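Local coordinates for cellulosomal scaffoldin anchoring protein C (Acetivibrio cellulolyticus, PDB 4UYP) that helps attach the cellulosome to the cell surface, this cohesin domain binding the dockerin of the adaptor scaffoldin ScaB in a type I interaction, at residues C[11-16]-C[102-107]; C[19-24]-C[34-39]; C[38-43]-C[96-101]; C[48-53]-C[62-67]; C[121-124]-C[128-131]. All blocks are in the same frame, centred on the assembly; numbering follows the deposited sequence. Where two conformers were deposited one is given.

Contact 1. Residues C[11-16]-C[102-107]; sequences GKAGSV and DSAKVG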
# COMPACT_ATOMS: atom_id res chain seq x y z
N GLY C 11 22.71 0.82 4.52
CA GLY C 11 23.68 -0.14 3.91
C GLY C 11 24.13 0.40 2.58
O GLY C 11 23.60 1.42 2.06
N LYS C 12 25.10 -0.34 2.03
CA LYS C 12 25.70 -0.01 0.75
C LYS C 12 24.82 -0.47 -0.43
O LYS C 12 24.03 -1.47 -0.29
CB LYS C 12 27.04 -0.76 0.66
CG LYS C 12 28.12 -0.23 1.62
CD LYS C 12 29.52 -0.88 1.45
CE LYS C 12 29.48 -2.33 2.00
NZ LYS C 12 30.58 -3.42 2.05
N ALA C 13 24.97 0.14 -1.57
CA ALA C 13 24.40 -0.46 -2.78
C ALA C 13 24.86 -1.89 -2.91
O ALA C 13 26.01 -2.21 -2.70
CB ALA C 13 24.96 0.33 -4.00
N GLY C 14 23.90 -2.74 -3.28
CA GLY C 14 24.27 -4.15 -3.44
C GLY C 14 24.18 -5.01 -2.20
O GLY C 14 24.30 -6.24 -2.28
N SER C 15 23.99 -4.41 -1.00
CA SER C 15 24.01 -5.12 0.25
C SER C 15 22.62 -5.69 0.60
O SER C 15 21.59 -5.27 0.04
CB SER C 15 24.47 -4.18 1.43
OG SER C 15 23.44 -3.21 1.72
N VAL C 16 22.63 -6.54 1.61
CA VAL C 16 21.38 -6.98 2.26
C VAL C 16 21.33 -6.29 3.64
O VAL C 16 22.29 -6.37 4.41
CB VAL C 16 21.26 -8.48 2.42
CG1 VAL C 16 19.99 -8.81 3.26
CG2 VAL C 16 21.14 -9.14 1.05
N ASP C 102 21.83 -2.77 -6.74
CA ASP C 102 23.23 -2.48 -7.00
C ASP C 102 23.39 -1.08 -7.62
O ASP C 102 24.52 -0.53 -7.49
CB ASP C 102 23.77 -3.43 -8.10
CG ASP C 102 24.05 -4.82 -7.60
OD1 ASP C 102 23.74 -5.23 -6.45
OD2 ASP C 102 24.63 -5.63 -8.44
N SER C 103 22.36 -0.48 -8.22
CA SER C 103 22.47 0.85 -8.79
C SER C 103 22.11 2.00 -7.88
O SER C 103 22.15 3.16 -8.29
CB SER C 103 21.67 0.88 -10.07
OG SER C 103 20.28 0.84 -9.74
N ALA C 104 21.87 1.65 -6.61
CA ALA C 104 21.54 2.71 -5.61
C ALA C 104 22.69 3.72 -5.47
O ALA C 104 23.86 3.34 -5.47
CB ALA C 104 21.25 2.01 -4.29
N LYS C 105 22.32 4.99 -5.29
CA LYS C 105 23.30 6.03 -5.08
C LYS C 105 23.28 6.40 -3.62
O LYS C 105 22.27 6.38 -2.92
CB LYS C 105 23.04 7.29 -5.91
CG LYS C 105 22.83 6.97 -7.41
CD LYS C 105 24.10 6.55 -8.04
CE LYS C 105 24.08 6.94 -9.53
NZ LYS C 105 25.25 6.26 -10.16
N VAL C 106 24.48 6.79 -3.14
CA VAL C 106 24.56 7.24 -1.73
C VAL C 106 23.67 8.45 -1.48
O VAL C 106 23.61 9.42 -2.31
CB VAL C 106 26.04 7.60 -1.42
CG1 VAL C 106 26.18 8.21 -0.01
CG2 VAL C 106 26.87 6.30 -1.46
N GLY C 107 22.90 8.38 -0.38
CA GLY C 107 22.02 9.43 -0.02
C GLY C 107 20.54 9.17 -0.32
O GLY C 107 19.65 9.88 0.20

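Contact 2. Residues C[19-24]-C[34-39]; sequences VPITFT and LSFRTN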
# COMPACT_ATOMS: atom_id res chain seq x y z
N VAL C 19 15.42 -5.06 8.37
CA VAL C 19 14.42 -4.14 8.90
C VAL C 19 13.56 -4.95 9.90
O VAL C 19 12.69 -5.71 9.47
CB VAL C 19 13.58 -3.60 7.68
CG1 VAL C 19 12.36 -2.81 8.18
CG2 VAL C 19 14.44 -2.66 6.82
N PRO C 20 13.71 -4.67 11.20
CA PRO C 20 12.88 -5.37 12.24
C PRO C 20 11.52 -4.71 12.37
O PRO C 20 11.39 -3.50 12.30
CB PRO C 20 13.71 -5.24 13.51
CG PRO C 20 14.44 -3.93 13.35
CD PRO C 20 14.72 -3.79 11.82
N ILE C 21 10.52 -5.55 12.58
CA ILE C 21 9.17 -5.10 12.87
C ILE C 21 8.92 -5.46 14.35
O ILE C 21 8.90 -6.65 14.73
CB ILE C 21 8.10 -5.69 11.97
CG1 ILE C 21 8.33 -5.37 10.46
CG2 ILE C 21 6.70 -5.25 12.46
CD1 ILE C 21 7.73 -6.35 9.49
N THR C 22 8.73 -4.41 15.17
CA THR C 22 8.66 -4.55 16.64
C THR C 22 7.25 -4.19 17.08
O THR C 22 6.64 -3.25 16.57
CB THR C 22 9.66 -3.62 17.40
OG1 THR C 22 10.98 -3.83 16.89
CG2 THR C 22 9.59 -3.79 18.97
N PHE C 23 6.72 -4.94 18.04
CA PHE C 23 5.45 -4.56 18.66
C PHE C 23 5.70 -4.16 20.16
O PHE C 23 6.42 -4.84 20.92
CB PHE C 23 4.55 -5.79 18.79
CG PHE C 23 4.03 -6.41 17.49
CD1 PHE C 23 4.19 -5.77 16.25
CD2 PHE C 23 3.38 -7.67 17.52
CE1 PHE C 23 3.71 -6.38 15.05
CE2 PHE C 23 2.84 -8.23 16.36
CZ PHE C 23 3.01 -7.59 15.13
N THR C 24 5.12 -3.01 20.49
CA THR C 24 5.26 -2.42 21.84
C THR C 24 3.85 -2.24 22.39
O THR C 24 2.93 -1.92 21.71
CB THR C 24 6.12 -1.11 21.75
OG1 THR C 24 7.49 -1.53 21.49
CG2 THR C 24 6.21 -0.38 23.13
N LEU C 34 -3.53 -11.39 13.15
CA LEU C 34 -3.12 -10.08 12.59
C LEU C 34 -2.61 -10.34 11.20
O LEU C 34 -2.13 -11.42 10.83
CB LEU C 34 -2.03 -9.41 13.47
CG LEU C 34 -0.62 -10.04 13.37
CD1 LEU C 34 0.21 -9.19 12.36
CD2 LEU C 34 0.02 -9.99 14.78
N SER C 35 -2.74 -9.29 10.39
CA SER C 35 -1.93 -9.21 9.13
C SER C 35 -1.17 -7.88 9.16
O SER C 35 -1.60 -6.92 9.75
CB SER C 35 -2.83 -9.29 7.89
OG SER C 35 -3.68 -8.16 7.83
N PHE C 36 0.00 -7.96 8.55
CA PHE C 36 0.85 -6.78 8.54
C PHE C 36 1.47 -6.70 7.17
O PHE C 36 2.09 -7.67 6.71
CB PHE C 36 1.98 -6.88 9.61
CG PHE C 36 2.87 -5.67 9.64
CD1 PHE C 36 2.39 -4.55 10.23
CD2 PHE C 36 4.13 -5.65 8.98
CE1 PHE C 36 3.05 -3.37 10.26
CE2 PHE C 36 4.83 -4.37 9.00
CZ PHE C 36 4.24 -3.35 9.66
N ARG C 37 1.26 -5.60 6.40
CA ARG C 37 1.86 -5.48 5.06
C ARG C 37 2.66 -4.22 4.98
O ARG C 37 2.23 -3.17 5.46
CB ARG C 37 0.72 -5.39 4.07
CG ARG C 37 1.32 -5.25 2.66
CD ARG C 37 0.31 -5.26 1.52
NE ARG C 37 -0.39 -6.51 1.50
CZ ARG C 37 -1.12 -6.84 0.47
NH1 ARG C 37 -1.29 -6.08 -0.62
NH2 ARG C 37 -1.76 -8.01 0.44
N THR C 38 3.86 -4.36 4.42
CA THR C 38 4.79 -3.21 4.15
C THR C 38 4.89 -3.04 2.66
O THR C 38 5.04 -4.01 1.91
CB THR C 38 6.27 -3.49 4.61
OG1 THR C 38 6.79 -4.62 3.96
CG2 THR C 38 6.29 -3.71 6.17
N ASN C 39 4.89 -1.78 2.18
CA ASN C 39 5.32 -1.51 0.80
C ASN C 39 6.72 -0.89 0.74
O ASN C 39 7.20 -0.33 1.70
CB ASN C 39 4.29 -0.52 0.15
CG ASN C 39 2.91 -1.21 -0.06
OD1 ASN C 39 1.99 -0.96 0.78
ND2 ASN C 39 2.78 -2.04 -1.04

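Contact 3. Residues C[38-43]-C[96-101]; sequences TNFDPQ and INFKVS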
# COMPACT_ATOMS: atom_id res chain seq x y z
N THR C 38 3.86 -4.36 4.42
CA THR C 38 4.79 -3.21 4.15
C THR C 38 4.89 -3.04 2.66
O THR C 38 5.04 -4.01 1.91
CB THR C 38 6.27 -3.49 4.61
OG1 THR C 38 6.79 -4.62 3.96
CG2 THR C 38 6.29 -3.71 6.17
N ASN C 39 4.89 -1.78 2.18
CA ASN C 39 5.32 -1.51 0.80
C ASN C 39 6.72 -0.89 0.74
O ASN C 39 7.20 -0.33 1.70
CB ASN C 39 4.29 -0.52 0.15
CG ASN C 39 2.91 -1.21 -0.06
OD1 ASN C 39 1.99 -0.96 0.78
ND2 ASN C 39 2.78 -2.04 -1.04
N PHE C 40 7.18 -1.02 -0.47
CA PHE C 40 8.52 -0.47 -0.80
C PHE C 40 8.59 -0.29 -2.31
O PHE C 40 7.85 -0.90 -3.09
CB PHE C 40 9.65 -1.45 -0.36
CG PHE C 40 9.50 -2.87 -0.92
CD1 PHE C 40 8.70 -3.84 -0.17
CD2 PHE C 40 10.10 -3.31 -2.17
CE1 PHE C 40 8.57 -5.16 -0.67
CE2 PHE C 40 9.96 -4.62 -2.63
CZ PHE C 40 9.18 -5.55 -1.87
N ASP C 41 9.50 0.60 -2.74
CA ASP C 41 9.78 0.76 -4.15
C ASP C 41 10.58 -0.31 -4.75
O ASP C 41 11.73 -0.49 -4.30
CB ASP C 41 10.45 2.18 -4.39
CG ASP C 41 10.76 2.39 -5.86
OD1 ASP C 41 10.99 1.49 -6.66
OD2 ASP C 41 11.11 3.62 -6.10
N PRO C 42 10.05 -1.25 -5.58
CA PRO C 42 10.73 -2.44 -5.94
C PRO C 42 11.94 -2.31 -6.86
O PRO C 42 12.64 -3.28 -7.08
CB PRO C 42 9.58 -3.33 -6.56
CG PRO C 42 8.74 -2.27 -7.15
CD PRO C 42 8.70 -1.15 -6.24
N GLN C 43 12.11 -1.07 -7.35
CA GLN C 43 13.40 -0.86 -8.11
C GLN C 43 14.46 -0.27 -7.28
O GLN C 43 15.56 -0.04 -7.72
CB GLN C 43 13.29 -0.16 -9.42
CG GLN C 43 12.50 -0.95 -10.51
CD GLN C 43 13.20 -2.18 -10.94
OE1 GLN C 43 14.44 -2.21 -10.92
NE2 GLN C 43 12.49 -3.14 -11.38
N ILE C 96 12.53 -8.17 8.03
CA ILE C 96 12.56 -8.30 6.55
C ILE C 96 14.01 -8.05 6.09
O ILE C 96 14.57 -6.99 6.49
CB ILE C 96 11.65 -7.32 5.86
CG1 ILE C 96 10.21 -7.55 6.35
CG2 ILE C 96 11.70 -7.52 4.33
CD1 ILE C 96 9.33 -6.40 5.93
N ASN C 97 14.64 -9.00 5.41
CA ASN C 97 15.97 -8.74 4.82
C ASN C 97 15.84 -8.26 3.41
O ASN C 97 15.33 -9.01 2.58
CB ASN C 97 16.74 -10.03 4.93
CG ASN C 97 16.77 -10.56 6.37
OD1 ASN C 97 17.22 -9.84 7.27
ND2 ASN C 97 16.34 -11.80 6.56
N PHE C 98 16.22 -7.01 3.20
CA PHE C 98 16.04 -6.37 1.89
C PHE C 98 17.37 -6.26 1.13
O PHE C 98 18.40 -5.87 1.72
CB PHE C 98 15.61 -4.92 2.06
CG PHE C 98 14.14 -4.71 2.40
CD1 PHE C 98 13.20 -4.86 1.40
CD2 PHE C 98 13.72 -4.42 3.66
CE1 PHE C 98 11.84 -4.61 1.63
CE2 PHE C 98 12.31 -4.15 3.91
CZ PHE C 98 11.43 -4.25 2.89
N LYS C 99 17.38 -6.69 -0.11
CA LYS C 99 18.51 -6.40 -1.02
C LYS C 99 18.37 -4.99 -1.58
O LYS C 99 17.39 -4.66 -2.22
CB LYS C 99 18.44 -7.48 -2.19
CG LYS C 99 19.29 -7.10 -3.40
CD LYS C 99 20.70 -7.23 -3.03
CE LYS C 99 21.60 -7.11 -4.31
NZ LYS C 99 21.33 -5.95 -5.09
N VAL C 100 19.40 -4.16 -1.30
CA VAL C 100 19.50 -2.82 -1.86
C VAL C 100 20.02 -2.96 -3.33
O VAL C 100 21.07 -3.58 -3.53
CB VAL C 100 20.48 -1.97 -1.04
CG1 VAL C 100 20.58 -0.58 -1.66
CG2 VAL C 100 19.97 -1.88 0.42
N SER C 101 19.29 -2.28 -4.21
CA SER C 101 19.72 -2.36 -5.63
C SER C 101 21.22 -2.06 -5.83
O SER C 101 21.76 -1.14 -5.17
CB SER C 101 18.90 -1.44 -6.36
OG SER C 101 19.36 -1.36 -7.74
O HOH W 1 16.83 -1.84 -9.53

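Contact 4. Residues C[48-53]-C[62-67]; sequences ASIDAG and FTTYYN. With SO4 (sulfate ion), chain R.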
# COMPACT_ATOMS: atom_id res chain seq x y z
N ALA C 48 14.82 -10.28 0.12
CA ALA C 48 15.62 -11.49 0.05
C ALA C 48 14.99 -12.60 0.87
O ALA C 48 14.98 -13.80 0.47
CB ALA C 48 17.07 -11.23 0.51
N SER C 49 14.47 -12.25 2.06
CA SER C 49 13.86 -13.27 2.95
C SER C 49 13.16 -12.53 4.07
O SER C 49 13.42 -11.31 4.33
CB SER C 49 14.86 -14.21 3.60
OG SER C 49 15.89 -13.49 4.29
N ILE C 50 12.19 -13.18 4.74
CA ILE C 50 11.54 -12.65 5.95
C ILE C 50 11.77 -13.65 7.06
O ILE C 50 11.47 -14.84 6.84
CB ILE C 50 10.04 -12.45 5.68
CG1 ILE C 50 9.87 -11.41 4.58
CG2 ILE C 50 9.36 -11.94 6.99
CD1 ILE C 50 8.40 -11.24 4.18
N ASP C 51 12.22 -13.24 8.23
CA ASP C 51 12.48 -14.15 9.35
C ASP C 51 11.52 -13.81 10.49
O ASP C 51 11.55 -12.70 11.03
CB ASP C 51 13.88 -13.96 9.86
CG ASP C 51 14.98 -14.27 8.84
OD1 ASP C 51 14.75 -15.15 7.94
OD2 ASP C 51 16.09 -13.72 8.90
N ALA C 52 10.79 -14.83 10.91
CA ALA C 52 9.99 -14.63 12.16
C ALA C 52 10.86 -14.27 13.32
O ALA C 52 11.98 -14.81 13.46
CB ALA C 52 9.27 -15.95 12.47
N GLY C 53 10.31 -13.41 14.18
CA GLY C 53 11.04 -12.99 15.37
C GLY C 53 10.62 -13.81 16.58
O GLY C 53 9.87 -14.79 16.49
N PHE C 62 2.48 -18.69 11.66
CA PHE C 62 3.05 -17.52 10.95
C PHE C 62 3.27 -17.82 9.48
O PHE C 62 3.76 -18.84 9.11
CB PHE C 62 4.43 -17.24 11.59
CG PHE C 62 5.18 -16.05 11.02
CD1 PHE C 62 4.79 -14.74 11.37
CD2 PHE C 62 6.31 -16.26 10.25
CE1 PHE C 62 5.51 -13.67 10.91
CE2 PHE C 62 7.04 -15.19 9.80
CZ PHE C 62 6.66 -13.89 10.11
N THR C 63 2.74 -16.93 8.64
CA THR C 63 2.79 -17.10 7.19
C THR C 63 3.29 -15.83 6.57
O THR C 63 2.92 -14.71 7.01
CB THR C 63 1.40 -17.38 6.58
OG1 THR C 63 0.82 -18.45 7.37
CG2 THR C 63 1.56 -17.88 5.16
N THR C 64 4.13 -15.92 5.52
CA THR C 64 4.64 -14.70 4.86
C THR C 64 4.54 -14.88 3.33
O THR C 64 4.48 -15.98 2.81
CB THR C 64 6.06 -14.39 5.27
OG1 THR C 64 6.98 -15.33 4.60
CG2 THR C 64 6.34 -14.40 6.74
N TYR C 65 4.55 -13.72 2.70
CA TYR C 65 4.48 -13.69 1.24
C TYR C 65 5.08 -12.37 0.83
O TYR C 65 4.81 -11.36 1.43
CB TYR C 65 3.07 -13.81 0.71
CG TYR C 65 3.03 -13.69 -0.81
CD1 TYR C 65 3.52 -14.74 -1.62
CD2 TYR C 65 2.49 -12.58 -1.38
CE1 TYR C 65 3.47 -14.53 -3.05
CE2 TYR C 65 2.49 -12.35 -2.74
CZ TYR C 65 2.92 -13.34 -3.52
OH TYR C 65 2.96 -13.12 -4.93
N TYR C 66 5.80 -12.33 -0.29
CA TYR C 66 6.21 -11.04 -0.80
C TYR C 66 6.15 -11.09 -2.33
O TYR C 66 6.27 -12.14 -2.92
CB TYR C 66 7.63 -10.68 -0.30
CG TYR C 66 8.66 -11.71 -0.47
CD1 TYR C 66 9.37 -11.78 -1.64
CD2 TYR C 66 9.02 -12.64 0.58
CE1 TYR C 66 10.36 -12.72 -1.86
CE2 TYR C 66 10.08 -13.58 0.34
CZ TYR C 66 10.71 -13.66 -0.85
OH TYR C 66 11.70 -14.61 -1.12
N ASN C 67 5.98 -9.90 -2.87
CA ASN C 67 5.94 -9.78 -4.33
C ASN C 67 6.93 -8.64 -4.68
O ASN C 67 6.68 -7.47 -4.43
CB ASN C 67 4.48 -9.43 -4.74
CG ASN C 67 4.32 -9.24 -6.20
OD1 ASN C 67 5.28 -8.83 -6.89
ND2 ASN C 67 3.10 -9.54 -6.75
S SO4 R . 6.64 -18.79 5.01
O1 SO4 R . 7.28 -19.64 6.18
O2 SO4 R . 7.28 -17.42 5.15
O3 SO4 R . 5.22 -18.63 5.20
O4 SO4 R . 6.75 -19.21 3.43
O HOH W 2 9.26 -16.51 6.36

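Contact 5. Residues C[121-124]-C[128-131]; sequences FYYS and EIKN. With SO4 (sulfate ion), chain T.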
# COMPACT_ATOMS: atom_id res chain seq x y z
N PHE C 121 -5.32 -6.01 13.32
CA PHE C 121 -4.97 -6.75 14.56
C PHE C 121 -6.24 -7.10 15.32
O PHE C 121 -7.13 -6.22 15.41
CB PHE C 121 -4.10 -5.94 15.45
CG PHE C 121 -2.70 -5.68 14.90
CD1 PHE C 121 -2.50 -4.70 13.94
CD2 PHE C 121 -1.66 -6.37 15.38
CE1 PHE C 121 -1.15 -4.53 13.47
CE2 PHE C 121 -0.35 -6.18 14.94
CZ PHE C 121 -0.14 -5.28 13.94
N TYR C 122 -6.31 -8.33 15.79
CA TYR C 122 -7.58 -8.83 16.45
C TYR C 122 -7.25 -9.44 17.81
O TYR C 122 -6.36 -10.26 17.94
CB TYR C 122 -8.25 -9.85 15.59
CG TYR C 122 -9.01 -9.21 14.42
CD1 TYR C 122 -8.35 -8.79 13.24
CD2 TYR C 122 -10.37 -8.93 14.54
CE1 TYR C 122 -9.06 -8.15 12.26
CE2 TYR C 122 -11.04 -8.25 13.55
CZ TYR C 122 -10.40 -7.88 12.41
OH TYR C 122 -11.05 -7.18 11.39
N TYR C 123 -8.05 -9.09 18.81
CA TYR C 123 -8.03 -9.79 20.12
C TYR C 123 -8.73 -11.17 20.04
O TYR C 123 -8.37 -12.03 20.82
CB TYR C 123 -8.98 -8.98 21.03
CG TYR C 123 -8.48 -7.62 21.46
CD1 TYR C 123 -7.31 -7.45 22.22
CD2 TYR C 123 -9.24 -6.47 21.11
CE1 TYR C 123 -6.89 -6.20 22.61
CE2 TYR C 123 -8.80 -5.20 21.57
CZ TYR C 123 -7.66 -5.11 22.31
OH TYR C 123 -7.18 -3.85 22.73
N SER C 124 -9.64 -11.38 19.05
CA SER C 124 -10.36 -12.66 18.89
C SER C 124 -10.91 -12.64 17.50
O SER C 124 -10.70 -11.65 16.75
CB SER C 124 -11.55 -12.63 19.92
OG SER C 124 -12.54 -11.72 19.41
N GLU C 128 -11.74 -6.57 17.09
CA GLU C 128 -10.58 -5.95 16.44
C GLU C 128 -9.93 -4.99 17.43
O GLU C 128 -10.63 -4.28 18.18
CB GLU C 128 -11.01 -5.19 15.14
CG GLU C 128 -9.80 -4.65 14.36
CD GLU C 128 -10.24 -3.91 13.09
OE1 GLU C 128 -11.45 -3.73 12.84
OE2 GLU C 128 -9.33 -3.62 12.32
N ILE C 129 -8.60 -4.88 17.37
CA ILE C 129 -7.85 -3.81 18.03
C ILE C 129 -7.91 -2.59 17.13
O ILE C 129 -7.32 -2.53 16.05
CB ILE C 129 -6.37 -4.26 18.29
CG1 ILE C 129 -6.32 -5.66 18.92
CG2 ILE C 129 -5.69 -3.19 19.18
CD1 ILE C 129 -4.90 -6.08 19.39
N LYS C 130 -8.66 -1.57 17.51
CA LYS C 130 -8.93 -0.48 16.58
C LYS C 130 -8.22 0.83 16.94
O LYS C 130 -8.62 1.92 16.39
CB LYS C 130 -10.43 -0.28 16.30
CG LYS C 130 -11.09 -1.44 15.58
CD LYS C 130 -12.60 -1.30 15.64
CE LYS C 130 -13.21 -1.94 16.85
NZ LYS C 130 -14.61 -1.49 16.78
N ASN C 131 -7.23 0.76 17.86
CA ASN C 131 -6.37 1.89 18.05
C ASN C 131 -4.87 1.68 18.00
O ASN C 131 -4.11 2.39 18.63
CB ASN C 131 -6.67 2.52 19.42
CG ASN C 131 -6.48 1.56 20.53
OD1 ASN C 131 -6.33 0.35 20.30
ND2 ASN C 131 -6.49 2.07 21.76
S SO4 T . -8.66 -1.26 21.50
O1 SO4 T . -9.22 -0.51 22.68
O2 SO4 T . -7.68 -0.30 20.87
O3 SO4 T . -9.79 -1.56 20.44
O4 SO4 T . -8.02 -2.39 22.00
O HOH W 3 -6.74 -3.45 13.49

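Contact 1. Residues C[11-16]-C[102-107]
Asp102 opens the second segment against the turn of 11-16, meeting it both with its carboxylate and with its backbone. Its CB starts off away from the turn, but CG stands anti to the carbonyl carbon (chi1 -77°), and this swings OD1 back to lie 3.2 Å from Gly14 CA. The same OD1 forms a salt bridge with Lys99, just before this segment, although the lysine's amino group is less surely placed. The carbonyl of Asp102 then faces Ala13, whose CB is 3.6 Å from Asp102 O. Beyond Ser103 the chain bends so that Ala104 also faces the turn. Ala13 CB lies 3.5 Å from Ala104 O, and the two methyl groups, Ala13 CB and Ala104 CB, approach to 4.1 Å. From Lys105 onward the segment leads off toward strand 109-122.

The opposing element is a type II beta turn from Lys12 to Ser15, with Gly14 at its third position (phi 88°). Lys12 O accepts two bonds that close it, from Ser15 N at 3.0 Å and from Ser15 OG at 2.7 Å, the hydroxyl lying in the carbonyl plane on a lone pair. The two loops are thus joined by one methyl-methyl touch and by van der Waals contacts of CH groups with oxygens, while the Asp102 carboxylate is paired with Lys99 rather than with the turn.

Contact 2. Residues C[19-24]-C[34-39]
Ile21 lays its CG2 methyl over the face of the Phe36 ring, in the interior of the beta sandwich with jelly-roll topology that defines the cohesin fold. Strands 19-24 and 34-39 belong to opposing layers, their axes 11.0 Å apart and their directions 143° apart, so they meet through side chains alone. CG2 stands 4.0 Å above the plane of the Phe36 ring, offset toward the rim, a CH-pi contact. The other branch of Ile21 reaches further, bringing CD1 to 3.5 Å from Phe36 CE2. With CG anti to the backbone N (chi1 -179°), the Phe36 ring extends from its strand to receive both branches.

Farther along, Phe23 and Leu34 approach from opposite directions. Leu34 CD2 meets the Phe23 ring at its edge, near the plane, while that ring also stacks on Phe93 and stands edge-to-face with Phe121. This aromatic cluster continues the hydrophobic interior. Arg37 points the other way, toward the dockerin, and its NH2 is hydrogen-bonded to Val25 O of the ScaB chain; strand 34-39 therefore has one face in the core and the other on the binding surface. Within the core, Leu34 CD2 sits 3.7 Å from Phe23 CE2 and 3.9 Å from Phe23 CZ.

Contact 3. Residues C[38-43]-C[96-101]
A water molecule joins Gln43 and Ser101 at the outer end of this otherwise hydrophobic contact. It is held by both the backbone O and the side-chain OE1 of Gln43, and lies 3.1 Å from Ser101 OG. The Gln43 side chain is bent twice, at chi1 and at chi2 (-67°), and this curl brings its amide oxygen back beside its own carbonyl, so that both reach the one water. Ser101 OG has a further hydrogen bond to Ser103 OG.

Deeper in, Phe98 turns the edge of its ring to the face of Phe40 in a T-shaped (edge-to-face) stack, the planes 75° apart and the centroids separated by 5.3 Å. Phe98 CE1 makes the closest approach, 3.7 Å from Phe40 CD1, and sits above the Phe40 ring toward its rim. Val45 and Val47, on the strand beside 91-100, also pack on Phe40. Near the end of strand 33-39, Thr38 meets Ile96 tip to tip, OG1 of Thr38 lying 3.7 Å from CD1 of Ile96.

Beyond the strand, which ends at Asn39, the chain forms an Asx turn, in which Asp41 OD1 accepts from Gln43 N at 2.9 Å. Pro42 and Gln43 of this loop also pack on Ser48 of the bound ScaB dockerin. Side chains from strands of the two layers meeting in the interior are what is expected in a beta sandwich such as the cohesin jelly roll.

Contact 4. Residues C[48-53]-C[62-67]
Strands 48-52 and 62-67 belong to the outermost strands of the cohesin sandwich within this chain, joined by Ala52 with Phe62 and Ile50 with Thr64 and Tyr66. Their axes run nearly antiparallel, at 160°, and approach to 8.2 Å, too wide for backbone pairing. Ala52 rests its CB over the face of the Phe62 ring, 3.6 Å from CE2 of Phe62, in a CH-pi contact. CG of Phe62 lies anti to the backbone N (chi1 -179°), which carries the ring across to Ala52; the ring also stands edge-to-face with Phe93.

Ile50 divides its branches: CG2 lies 3.9 Å from Thr64 CG2 and CD1 3.9 Å from Tyr66 CD2. It runs alongside each of them, pointing the other way. A water donates to Ile50 O at 2.8 Å and lies 3.1 Å from Thr64 OG1, bridging the two strands. Thr64 N is hydrogen-bonded to O3 of a sulfate ion, probably from the crystallisation liquor; its O2, modelled too close to the threonine hydroxyl, is doubtful.

Just before Ile50, Ala48 and Ser49 both face Asn97 in a classic beta bulge. Edge strands of opposing sheets, drawn together by side chains, are typical of a beta sandwich.

Contact 5. Residues C[121-124]-C[128-131]
A single water is gripped by three groups where Phe121 meets Glu128 and Ile129: it accepts from Phe121 N at 2.9 Å and lies 2.8 Å from both Glu128 OE2 and Ile129 O. Beside it, Ile129 N donates to Phe121 O at 2.8 Å, the direct backbone bond of the contact. Tyr122 and Glu128 form an antiparallel non-hydrogen-bonded pair, and their side chains lie together. The extended Glu128 chain, CG anti to its own N (chi1 -174°), runs over one face of the Tyr122 ring, with CG 4.0 Å from the ring centroid and the carboxylate plane only 9° from that of the ring. The Glu128 OE2 charge is shared by salt bridges to Lys44 of the second subunit and Lys50 of the ScaB chain.

The side chains of Tyr123 and Ile129 cross at about a right angle. Ile129 CG1 sits 3.5 Å from the centre of the Tyr123 ring, almost on its normal, in a CH-pi contact. A sulfate modelled nearby stands too close to Tyr123 OH and Asn131 OD1 to be trusted.

The contact closes the short turn that follows strand 109-122, whose Tyr122 makes backbone hydrogen bonds with Tyr32 and Ala33, where strand 33-39 begins; segment 128-131 then runs on toward strand 133-141.

Overall arrangement
Contacts 2, 3 and 4 occupy the body of the sandwich, whereas contacts 1 and 5 lie on opposite sides of its centre, their own centres about 38 Å apart. Contact 2 is nearest the middle and shares Thr38 and Asn39 with contact 3, the two centres about 14 Å apart; Ile21 CD1 and Ile96 CD1, 3.9 Å apart, link their interiors. Ser15 O and Val100 N tie contact 1 to contact 3, while the pairing of Asn97 with Ala48 and Ser49 joins contact 3 to contact 4. Toward the other end, Phe23 and Leu34 of contact 2 pack on Phe121 of contact 5. Thr38 lies about 4 Å from Ile6, side chain to side chain; Ile6 binds calcium in a structure of this protein, though not here.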